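Local coordinates for protein myosin-I heavy chain (Dictyostelium discoideum, PDB 5EJR) that is an unconventional class VII, actin-based motor with ATPase activity that takes part in early phagocytosis and adhesion, represented here by its C-terminal MyTH4-FERM tail domain, at residues L322-I327 / Y404-F409; Q293-F298 / R328-K333; K305-E310 / F409-G414. All coordinates share one frame; numbering follows the deposited sequence.

Contact 1 of 3, residues L322-I327 / Y404-F409. With EDO (1,2-ethanediol), chain H.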
loop_
_atom_site.group_PDB
_atom_site.type_symbol
_atom_site.label_atom_id
_atom_site.label_comp_id
_atom_site.label_asym_id
_atom_site.label_seq_id
_atom_site.Cartn_x
_atom_site.Cartn_y
_atom_site.Cartn_z
ATOM N N LEU A 322 12.785 18.004 9.661
ATOM C CA LEU A 322 12.619 16.711 9.009
ATOM C C LEU A 322 13.407 16.647 7.724
ATOM O O LEU A 322 13.961 15.599 7.401
ATOM C CB LEU A 322 11.167 16.380 8.743
ATOM C CG LEU A 322 10.335 15.981 9.940
ATOM C CD1 LEU A 322 8.867 15.882 9.537
ATOM C CD2 LEU A 322 10.826 14.646 10.568
ATOM N N THR A 323 13.485 17.784 7.010
ATOM C CA THR A 323 14.259 17.880 5.770
ATOM C C THR A 323 15.736 17.714 6.046
ATOM O O THR A 323 16.390 16.939 5.345
ATOM C CB THR A 323 13.952 19.190 5.037
ATOM O OG1 THR A 323 12.550 19.220 4.780
ATOM C CG2 THR A 323 14.717 19.301 3.713
ATOM N N TYR A 324 16.267 18.482 7.020
ATOM C CA TYR A 324 17.680 18.418 7.373
ATOM C C TYR A 324 18.033 16.964 7.759
ATOM O O TYR A 324 18.994 16.417 7.231
ATOM C CB TYR A 324 18.018 19.414 8.518
ATOM C CG TYR A 324 19.328 19.055 9.192
ATOM C CD1 TYR A 324 20.539 19.160 8.510
ATOM C CD2 TYR A 324 19.347 18.534 10.483
ATOM C CE1 TYR A 324 21.737 18.790 9.110
ATOM C CE2 TYR A 324 20.537 18.122 11.076
ATOM C CZ TYR A 324 21.723 18.223 10.374
ATOM O OH TYR A 324 22.888 17.858 10.981
ATOM N N CYS A 325 17.244 16.374 8.674
ATOM C CA CYS A 325 17.352 15.004 9.169
ATOM C C CYS A 325 17.380 13.989 8.003
ATOM O O CYS A 325 18.202 13.079 8.016
ATOM C CB CYS A 325 16.217 14.718 10.150
ATOM S SG CYS A 325 16.265 13.076 10.913
ATOM N N GLN A 326 16.531 14.186 6.971
ATOM C CA GLN A 326 16.443 13.288 5.800
ATOM C C GLN A 326 17.692 13.388 4.921
ATOM O O GLN A 326 18.212 12.358 4.516
ATOM C CB GLN A 326 15.174 13.569 4.973
ATOM C CG GLN A 326 15.027 12.658 3.769
ATOM C CD GLN A 326 13.699 12.880 3.105
ATOM O OE1 GLN A 326 12.664 12.902 3.750
ATOM N NE2 GLN A 326 13.711 13.084 1.813
ATOM N N ILE A 327 18.177 14.603 4.656
ATOM C CA ILE A 327 19.363 14.792 3.801
ATOM C C ILE A 327 20.611 14.272 4.539
ATOM O O ILE A 327 21.481 13.675 3.912
ATOM C CB ILE A 327 19.495 16.280 3.395
ATOM C CG1 ILE A 327 18.244 16.699 2.553
ATOM C CG2 ILE A 327 20.804 16.517 2.593
ATOM C CD1 ILE A 327 17.986 18.220 2.600
ATOM N N TYR A 404 21.665 28.015 10.737
ATOM C CA TYR A 404 22.504 28.431 9.614
ATOM C C TYR A 404 23.458 27.331 9.163
ATOM O O TYR A 404 23.750 27.232 7.969
ATOM C CB TYR A 404 23.226 29.741 9.902
ATOM C CG TYR A 404 23.903 30.322 8.690
ATOM C CD1 TYR A 404 23.171 30.997 7.709
ATOM C CD2 TYR A 404 25.269 30.152 8.484
ATOM C CE1 TYR A 404 23.796 31.519 6.576
ATOM C CE2 TYR A 404 25.904 30.685 7.369
ATOM C CZ TYR A 404 25.165 31.348 6.408
ATOM O OH TYR A 404 25.820 31.828 5.303
ATOM N N LEU A 405 23.926 26.495 10.107
ATOM C CA LEU A 405 24.794 25.361 9.789
ATOM C C LEU A 405 24.011 24.283 8.999
ATOM O O LEU A 405 24.552 23.677 8.079
ATOM C CB LEU A 405 25.385 24.767 11.068
ATOM C CG LEU A 405 26.472 25.578 11.814
ATOM C CD1 LEU A 405 26.697 24.979 13.220
ATOM C CD2 LEU A 405 27.799 25.642 11.017
ATOM N N LYS A 406 22.744 24.090 9.322
ATOM C CA LYS A 406 21.891 23.130 8.632
ATOM C C LYS A 406 21.651 23.586 7.168
ATOM O O LYS A 406 21.765 22.769 6.249
ATOM C CB LYS A 406 20.580 22.889 9.413
ATOM C CG LYS A 406 20.788 22.197 10.785
ATOM C CD LYS A 406 19.500 22.121 11.574
ATOM C CE LYS A 406 19.751 21.761 13.015
ATOM N NZ LYS A 406 18.491 21.623 13.773
ATOM N N LEU A 407 21.489 24.909 6.962
ATOM C CA LEU A 407 21.302 25.495 5.629
ATOM C C LEU A 407 22.577 25.380 4.806
ATOM O O LEU A 407 22.500 25.115 3.610
ATOM C CB LEU A 407 20.877 26.986 5.735
ATOM C CG LEU A 407 19.481 27.273 6.302
ATOM C CD1 LEU A 407 19.332 28.740 6.703
ATOM C CD2 LEU A 407 18.412 26.949 5.304
ATOM N N MET A 408 23.751 25.556 5.457
ATOM C CA MET A 408 25.078 25.472 4.837
ATOM C C MET A 408 25.309 24.023 4.395
ATOM O O MET A 408 25.844 23.787 3.316
ATOM C CB MET A 408 26.174 25.844 5.861
ATOM C CG MET A 408 26.404 27.316 6.050
ATOM S SD MET A 408 27.643 27.626 7.366
ATOM C CE MET A 408 29.154 27.091 6.554
ATOM N N PHE A 409 24.964 23.067 5.265
ATOM C CA PHE A 409 25.096 21.637 4.955
ATOM C C PHE A 409 24.227 21.297 3.725
ATOM O O PHE A 409 24.732 20.734 2.762
ATOM C CB PHE A 409 24.682 20.791 6.170
ATOM C CG PHE A 409 24.456 19.326 5.855
ATOM C CD1 PHE A 409 25.508 18.514 5.436
ATOM C CD2 PHE A 409 23.179 18.776 5.913
ATOM C CE1 PHE A 409 25.292 17.161 5.136
ATOM C CE2 PHE A 409 22.966 17.430 5.602
ATOM C CZ PHE A 409 24.021 16.639 5.199
HETATM C C1 EDO H . 17.224 15.068 -1.540
HETATM O O1 EDO H . 17.005 14.126 -2.567
HETATM C C2 EDO H . 16.347 14.916 -0.258
HETATM O O2 EDO H . 15.956 13.597 0.075
#

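Contact 2 of 3, residues Q293-F298 / R328-K333. With EDO (1,2-ethanediol), chain E; EDO (1,2-ethanediol), chain H.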
loop_
_atom_site.group_PDB
_atom_site.type_symbol
_atom_site.label_atom_id
_atom_site.label_comp_id
_atom_site.label_asym_id
_atom_site.label_seq_id
_atom_site.Cartn_x
_atom_site.Cartn_y
_atom_site.Cartn_z
ATOM N N GLN A 293 7.238 4.760 6.053
ATOM C CA GLN A 293 8.048 5.873 6.529
ATOM C C GLN A 293 7.687 7.171 5.766
ATOM O O GLN A 293 7.627 7.169 4.540
ATOM C CB GLN A 293 9.534 5.524 6.420
ATOM C CG GLN A 293 10.520 6.680 6.633
ATOM C CD GLN A 293 11.919 6.306 6.178
ATOM O OE1 GLN A 293 12.211 6.248 4.989
ATOM N NE2 GLN A 293 12.841 6.108 7.102
ATOM N N VAL A 294 7.389 8.237 6.502
ATOM C CA VAL A 294 7.106 9.547 5.928
ATOM C C VAL A 294 8.446 10.108 5.467
ATOM O O VAL A 294 9.459 9.978 6.159
ATOM C CB VAL A 294 6.340 10.500 6.889
ATOM C CG1 VAL A 294 6.416 11.960 6.430
ATOM C CG2 VAL A 294 4.879 10.073 7.012
ATOM N N ARG A 295 8.460 10.659 4.261
ATOM C CA ARG A 295 9.659 11.255 3.690
ATOM C C ARG A 295 9.258 12.544 3.022
ATOM O O ARG A 295 8.127 12.670 2.557
ATOM C CB ARG A 295 10.286 10.321 2.639
ATOM C CG ARG A 295 10.949 9.071 3.231
ATOM C CD ARG A 295 11.806 8.393 2.185
ATOM N NE ARG A 295 13.077 9.086 1.939
ATOM C CZ ARG A 295 14.155 8.985 2.711
ATOM N NH1 ARG A 295 14.104 8.306 3.853
ATOM N NH2 ARG A 295 15.280 9.599 2.372
ATOM N N ARG A 296 10.187 13.488 2.934
ATOM C CA ARG A 296 9.887 14.688 2.168
ATOM C C ARG A 296 10.125 14.270 0.729
ATOM O O ARG A 296 11.209 13.750 0.382
ATOM C CB ARG A 296 10.740 15.895 2.550
ATOM C CG ARG A 296 10.268 17.064 1.684
ATOM C CD ARG A 296 10.893 18.312 2.061
ATOM N NE ARG A 296 10.638 19.364 1.084
ATOM C CZ ARG A 296 11.013 20.612 1.297
ATOM N NH1 ARG A 296 11.603 20.947 2.441
ATOM N NH2 ARG A 296 10.804 21.535 0.377
ATOM N N ARG A 297 9.052 14.337 -0.045
ATOM C CA ARG A 297 9.004 13.848 -1.406
ATOM C C ARG A 297 9.347 14.915 -2.422
ATOM O O ARG A 297 10.089 14.633 -3.350
ATOM C CB ARG A 297 7.614 13.242 -1.683
ATOM C CG ARG A 297 7.439 12.593 -3.088
ATOM C CD ARG A 297 8.164 11.260 -3.246
ATOM N NE ARG A 297 7.667 10.236 -2.322
ATOM C CZ ARG A 297 8.447 9.440 -1.591
ATOM N NH1 ARG A 297 9.769 9.540 -1.667
ATOM N NH2 ARG A 297 7.909 8.538 -0.777
ATOM N N PHE A 298 8.810 16.126 -2.269
ATOM C CA PHE A 298 8.993 17.172 -3.262
ATOM C C PHE A 298 9.846 18.349 -2.805
ATOM O O PHE A 298 9.737 18.805 -1.677
ATOM C CB PHE A 298 7.628 17.653 -3.752
ATOM C CG PHE A 298 6.774 16.540 -4.320
ATOM C CD1 PHE A 298 7.066 15.977 -5.565
ATOM C CD2 PHE A 298 5.643 16.095 -3.644
ATOM C CE1 PHE A 298 6.255 14.962 -6.103
ATOM C CE2 PHE A 298 4.818 15.091 -4.193
ATOM C CZ PHE A 298 5.136 14.524 -5.409
ATOM N N ARG A 328 20.685 14.515 5.858
ATOM C CA ARG A 328 21.802 14.057 6.697
ATOM C C ARG A 328 21.856 12.528 6.681
ATOM O O ARG A 328 22.935 11.971 6.537
ATOM C CB ARG A 328 21.684 14.552 8.151
ATOM C CG ARG A 328 23.055 14.492 8.873
ATOM C CD ARG A 328 22.860 14.530 10.383
ATOM N NE ARG A 328 24.123 14.671 11.119
ATOM C CZ ARG A 328 24.878 13.642 11.520
ATOM N NH1 ARG A 328 24.530 12.398 11.222
ATOM N NH2 ARG A 328 25.995 13.857 12.211
ATOM N N ASP A 329 20.694 11.864 6.787
ATOM C CA ASP A 329 20.583 10.398 6.763
ATOM C C ASP A 329 21.043 9.816 5.439
ATOM O O ASP A 329 21.778 8.808 5.416
ATOM C CB ASP A 329 19.163 9.954 7.123
ATOM C CG ASP A 329 18.986 8.454 7.055
ATOM O OD1 ASP A 329 19.375 7.770 8.022
ATOM O OD2 ASP A 329 18.490 7.963 6.016
ATOM N N GLU A 330 20.646 10.469 4.315
ATOM C CA GLU A 330 21.052 10.046 2.965
ATOM C C GLU A 330 22.564 10.211 2.804
ATOM O O GLU A 330 23.226 9.349 2.188
ATOM C CB GLU A 330 20.311 10.886 1.901
ATOM C CG GLU A 330 18.844 10.505 1.822
ATOM C CD GLU A 330 17.982 11.509 1.078
ATOM O OE1 GLU A 330 16.891 11.119 0.613
ATOM O OE2 GLU A 330 18.373 12.694 0.987
ATOM N N TRP A 331 23.105 11.333 3.333
ATOM C CA TRP A 331 24.546 11.573 3.340
ATOM C C TRP A 331 25.219 10.434 4.141
ATOM O O TRP A 331 26.213 9.880 3.668
ATOM C CB TRP A 331 24.871 12.902 4.019
ATOM C CG TRP A 331 26.323 13.094 4.384
ATOM C CD1 TRP A 331 26.865 13.069 5.638
ATOM C CD2 TRP A 331 27.412 13.288 3.476
ATOM N NE1 TRP A 331 28.231 13.245 5.566
ATOM C CE2 TRP A 331 28.596 13.361 4.246
ATOM C CE3 TRP A 331 27.509 13.371 2.071
ATOM C CZ2 TRP A 331 29.855 13.604 3.667
ATOM C CZ3 TRP A 331 28.755 13.609 1.497
ATOM C CH2 TRP A 331 29.919 13.667 2.291
ATOM N N MET A 332 24.688 10.100 5.328
ATOM C CA MET A 332 25.302 9.048 6.173
ATOM C C MET A 332 25.190 7.624 5.593
ATOM O O MET A 332 25.988 6.766 5.962
ATOM C CB MET A 332 24.794 9.088 7.615
ATOM C CG MET A 332 25.374 10.245 8.411
ATOM S SD MET A 332 27.175 10.518 8.321
ATOM C CE MET A 332 27.832 9.066 9.245
ATOM N N LYS A 333 24.221 7.395 4.685
ATOM C CA LYS A 333 24.015 6.128 3.967
ATOM C C LYS A 333 24.813 6.078 2.662
ATOM O O LYS A 333 24.708 5.107 1.915
ATOM C CB LYS A 333 22.534 5.898 3.682
ATOM C CG LYS A 333 21.759 5.346 4.857
ATOM C CD LYS A 333 20.267 5.511 4.566
ATOM C CE LYS A 333 19.398 4.812 5.587
ATOM N NZ LYS A 333 19.757 5.217 6.974
HETATM C C1 EDO E . 4.529 10.427 -4.249
HETATM O O1 EDO E . 4.630 10.281 -2.828
HETATM C C2 EDO E . 3.733 9.213 -4.866
HETATM O O2 EDO E . 2.349 9.448 -4.641
HETATM C C1 EDO H . 17.224 15.068 -1.540
HETATM O O1 EDO H . 17.005 14.126 -2.567
HETATM C C2 EDO H . 16.347 14.916 -0.258
HETATM O O2 EDO H . 15.956 13.597 0.075
HETATM O O HOH W 1 14.060 10.455 -0.440
#

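Contact 3 of 3, residues K305-E310 / F409-G414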
loop_
_atom_site.group_PDB
_atom_site.type_symbol
_atom_site.label_atom_id
_atom_site.label_comp_id
_atom_site.label_asym_id
_atom_site.label_seq_id
_atom_site.Cartn_x
_atom_site.Cartn_y
_atom_site.Cartn_z
ATOM N N LYS A 305 20.118 28.582 -4.154
ATOM C CA LYS A 305 19.816 29.898 -3.556
ATOM C C LYS A 305 19.394 29.788 -2.078
ATOM O O LYS A 305 18.896 30.758 -1.505
ATOM C CB LYS A 305 18.688 30.585 -4.379
ATOM C CG LYS A 305 19.115 30.859 -5.811
ATOM C CD LYS A 305 18.047 31.586 -6.597
ATOM C CE LYS A 305 18.556 31.965 -7.972
ATOM N NZ LYS A 305 17.442 32.381 -8.866
ATOM N N ILE A 306 19.533 28.602 -1.470
ATOM C CA ILE A 306 19.066 28.360 -0.098
ATOM C C ILE A 306 19.571 29.406 0.953
ATOM O O ILE A 306 18.782 29.846 1.790
ATOM C CB ILE A 306 19.363 26.904 0.341
ATOM C CG1 ILE A 306 18.657 26.562 1.683
ATOM C CG2 ILE A 306 20.853 26.591 0.356
ATOM C CD1 ILE A 306 18.747 25.051 2.131
ATOM N N LEU A 307 20.851 29.797 0.899
ATOM C CA LEU A 307 21.413 30.742 1.842
ATOM C C LEU A 307 20.844 32.156 1.682
ATOM O O LEU A 307 20.833 32.913 2.651
ATOM C CB LEU A 307 22.958 30.762 1.770
ATOM C CG LEU A 307 23.651 29.408 2.131
ATOM C CD1 LEU A 307 25.158 29.487 1.896
ATOM C CD2 LEU A 307 23.387 29.045 3.583
ATOM N N ASP A 308 20.348 32.482 0.487
ATOM C CA ASP A 308 19.772 33.797 0.224
ATOM C C ASP A 308 18.250 33.772 0.175
ATOM O O ASP A 308 17.652 34.819 -0.055
ATOM C CB ASP A 308 20.388 34.428 -1.034
ATOM C CG ASP A 308 21.889 34.681 -0.895
ATOM O OD1 ASP A 308 22.298 35.315 0.097
ATOM O OD2 ASP A 308 22.647 34.220 -1.760
ATOM N N GLN A 309 17.617 32.582 0.398
ATOM C CA GLN A 309 16.154 32.430 0.436
ATOM C C GLN A 309 15.780 31.493 1.587
ATOM O O GLN A 309 14.952 30.576 1.428
ATOM C CB GLN A 309 15.609 31.874 -0.880
ATOM C CG GLN A 309 16.090 32.570 -2.137
ATOM C CD GLN A 309 15.421 31.996 -3.362
ATOM O OE1 GLN A 309 15.164 30.791 -3.477
ATOM N NE2 GLN A 309 15.113 32.863 -4.306
ATOM N N GLU A 310 16.376 31.743 2.755
ATOM C CA GLU A 310 16.233 30.900 3.960
ATOM C C GLU A 310 14.797 30.638 4.377
ATOM O O GLU A 310 14.500 29.513 4.768
ATOM C CB GLU A 310 17.054 31.443 5.155
ATOM C CG GLU A 310 16.539 32.741 5.759
ATOM C CD GLU A 310 17.502 33.488 6.661
ATOM O OE1 GLU A 310 18.583 33.889 6.172
ATOM O OE2 GLU A 310 17.148 33.727 7.841
ATOM N N PHE A 409 24.964 23.067 5.265
ATOM C CA PHE A 409 25.096 21.637 4.955
ATOM C C PHE A 409 24.227 21.297 3.725
ATOM O O PHE A 409 24.732 20.734 2.762
ATOM C CB PHE A 409 24.682 20.791 6.170
ATOM C CG PHE A 409 24.456 19.326 5.855
ATOM C CD1 PHE A 409 25.508 18.514 5.436
ATOM C CD2 PHE A 409 23.179 18.776 5.913
ATOM C CE1 PHE A 409 25.292 17.161 5.136
ATOM C CE2 PHE A 409 22.966 17.430 5.602
ATOM C CZ PHE A 409 24.021 16.639 5.199
ATOM N N ILE A 410 22.939 21.712 3.736
ATOM C CA ILE A 410 22.058 21.448 2.595
ATOM C C ILE A 410 22.586 22.118 1.325
ATOM O O ILE A 410 22.584 21.488 0.289
ATOM C CB ILE A 410 20.583 21.815 2.887
ATOM C CG1 ILE A 410 20.051 20.980 4.086
ATOM C CG2 ILE A 410 19.738 21.609 1.625
ATOM C CD1 ILE A 410 18.863 21.568 4.878
ATOM N N ASN A 411 23.079 23.350 1.424
ATOM C CA ASN A 411 23.634 24.062 0.271
ATOM C C ASN A 411 24.800 23.286 -0.351
ATOM O O ASN A 411 24.892 23.154 -1.565
ATOM C CB ASN A 411 24.085 25.483 0.667
ATOM C CG ASN A 411 24.663 26.251 -0.512
ATOM O OD1 ASN A 411 24.027 26.469 -1.562
ATOM N ND2 ASN A 411 25.907 26.595 -0.391
ATOM N N LEU A 412 25.698 22.785 0.492
ATOM C CA LEU A 412 26.855 22.030 0.002
ATOM C C LEU A 412 26.474 20.727 -0.666
ATOM O O LEU A 412 26.916 20.480 -1.771
ATOM C CB LEU A 412 27.853 21.829 1.129
ATOM C CG LEU A 412 28.698 23.063 1.298
ATOM C CD1 LEU A 412 29.190 23.185 2.696
ATOM C CD2 LEU A 412 29.834 23.087 0.274
ATOM N N ILE A 413 25.643 19.909 -0.021
ATOM C CA ILE A 413 25.131 18.668 -0.605
ATOM C C ILE A 413 24.397 18.963 -1.925
ATOM O O ILE A 413 24.684 18.348 -2.954
ATOM C CB ILE A 413 24.168 17.961 0.384
ATOM C CG1 ILE A 413 24.935 17.391 1.589
ATOM C CG2 ILE A 413 23.331 16.849 -0.330
ATOM C CD1 ILE A 413 25.950 16.260 1.306
ATOM N N GLY A 414 23.462 19.904 -1.857
ATOM C CA GLY A 414 22.592 20.271 -2.965
ATOM C C GLY A 414 23.302 20.732 -4.213
ATOM O O GLY A 414 22.961 20.275 -5.294
HETATM O O HOH W 2 22.691 29.432 -1.365
#

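Contact 1 of 3, residues L322-I327 / Y404-F409
The aliphatic stem of a lysine, not its charge, is what Lys406 lays on the ring of Tyr324. Its CG stands over the centre of one ring face, 3.7 Å from the centroid and only 7° off the normal, a CH-pi contact. The chain stays extended beyond CG, so CD also rests on the ring, 3.8 Å from Tyr324 CD2, while NZ is carried past the aromatic group to a salt bridge with Glu321. Lys406 thus gives its methylenes to the tyrosine and its charge to the helix that bears it.

Phe409 reaches the same tyrosine from another direction. Its CD2 comes near the plane of the tyrosine ring, at the edge, with Tyr324 CE1 3.5 Å away. The ring pair as a whole is oblique, its planes nearly perpendicular and its centroids 5.7 Å apart. Tyr324 CG is anti to the backbone N (chi1 162°), which carries the ring toward helix 402-416, where Lys406 meets a face and Phe409 CD2 the edge. One turn on, Ile327 brings its CG2 to 3.8 Å from Phe409 CE2, the two side chains running past each other in opposite directions. Were Tyr324 an alanine, the Lys406 methylenes would probably lose their aromatic face, Phe409 CD2 its neighbour, and a gap would open between the helices.

No hydrogen bond joins the two segments. Their axes approach to 10.5 Å at 46°, a helix-helix crossing within the helical lobe of the FERM domain. Helix 341-355 adds Leu351 and Leu354 against Tyr324, Ile410 and Ile413 of helix 402-416 continue the packing on Ile327, and on another side of helix 317-332 Thr323 and Gln326 bond to Arg296 of strand 290-296.

Contact 2 of 3, residues Q293-F298 / R328-K333
Arg295 and Glu330 form a single-point salt bridge: NH2 of the arginine donates to OE1 of the glutamate at 2.8 Å. The acceptor lies in the guanidinium plane, whereas the donor sits above the carboxylate plane, 43° out of it. With an N-H...O angle of 131° the bond is bent. The side chains come from opposite directions, Glu330 reaching out extended beyond CG and Arg295 bending at chi3 (76°) to present its guanidinium edge.

A water closes a second route between the same residues. It accepts from Arg295 NE at 2.9 Å and donates to Glu330 OE1 at 3.1 Å, so the glutamate oxygen is reached both directly and through solvent. At the other end of the guanidinium, NH1 donates to Gln293 OE1 at 3.0 Å, from above the amide carbonyl plane; with bonds on NE, NH1 and NH2, the group is likely to be held against rotation.

Further out, Tyr336 OH bonds to Glu330 OE2, and an ethanediol, probably from the crystallisation liquor, has its O2 2.7 Å from both Glu330 OE1 and Glu330 OE2. On the helix, Lys333 NZ pairs with Asp329 OD1 at 2.8 Å, a salt bridge one turn apart that meets the carboxylate on its syn side.

Strand 290-296 lies in the sheet of the ubiquitin-like lobe, bonded through Gln293 and Arg295 to strand 253-259 and through Val294 to Arg215. The salt bridge therefore ties that lobe, at the surface, to the C-terminal end of helix 317-332, which on its other side packs Trp331 against helix 341-355.

Contact 3 of 3, residues K305-E310 / F409-G414
Apolar contacts carry most of this interface, and Ile306 supplies them from two branches. Its CD1 meets Ile410 CG2 at 3.6 Å, the two side chains crossing at about a right angle. Its CG2 presses on Asn411 CB at 3.4 Å, here with the side chains sliding past each other in opposite directions. Ile306 has CG1 anti to the backbone N (chi1 -170°), which sends CD1 on to Ile410 and leaves CG2 for the asparagine. Leu307 adds a smaller contact: although its CB does not point at the helix, the end of the side chain comes nearer, and CD1 reaches Asn411 ND2 at 3.8 Å. A methyl group thus lies by the amide nitrogen, while Ile306 CG2 lies 3.7 Å from Asn411 OD1, so both ends of the amide have aliphatic neighbours.

The polar link is indirect. No hydrogen bond runs straight between the segments, but one water accepts from the backbone N of Leu307 at 2.9 Å and donates to Asn411 OD1 at 3.3 Å. The amide carbonyl of the asparagine is thereby connected to the main chain of the loop, whose turn is closed in part by the bond from Asp308 N to Lys305 O.

Around these residues, Ile306 and Leu307 also touch Leu407 one turn earlier on helix 402-416, and Ile410 continues inward to Phe320 and Ile327 of helix 317-332 and to Phe420. The loop lies along the side of helix 402-416 that carries Leu407, Ile410 and Asn411, in the helical FERM lobe.

Asn411 plays two parts, its CB packing like an aliphatic residue and its OD1 taking the water. The chemistry is accordingly that of an apolar contact with one water-mediated hydrogen-bonded link.

From the N terminus, strand 290-296 comes first, and contact 2 closes the shortest loop by joining 293-298 to 328-333 on helix 317-332. Before that helix is reached, the chain passes through 305-310, which contact 3 later ties to 409-414. Contact 1 joins 322-327 to 404-409 and is nested inside the long loop closed by contact 3; contact 2 crosses both. Contacts 1 and 2 adjoin on helix 317-332. Contacts 1 and 3 share helix 402-416 and Phe409. Together they connect the ubiquitin-like sheet, through helix 317-332, to helix 402-416 and the loop lying on it.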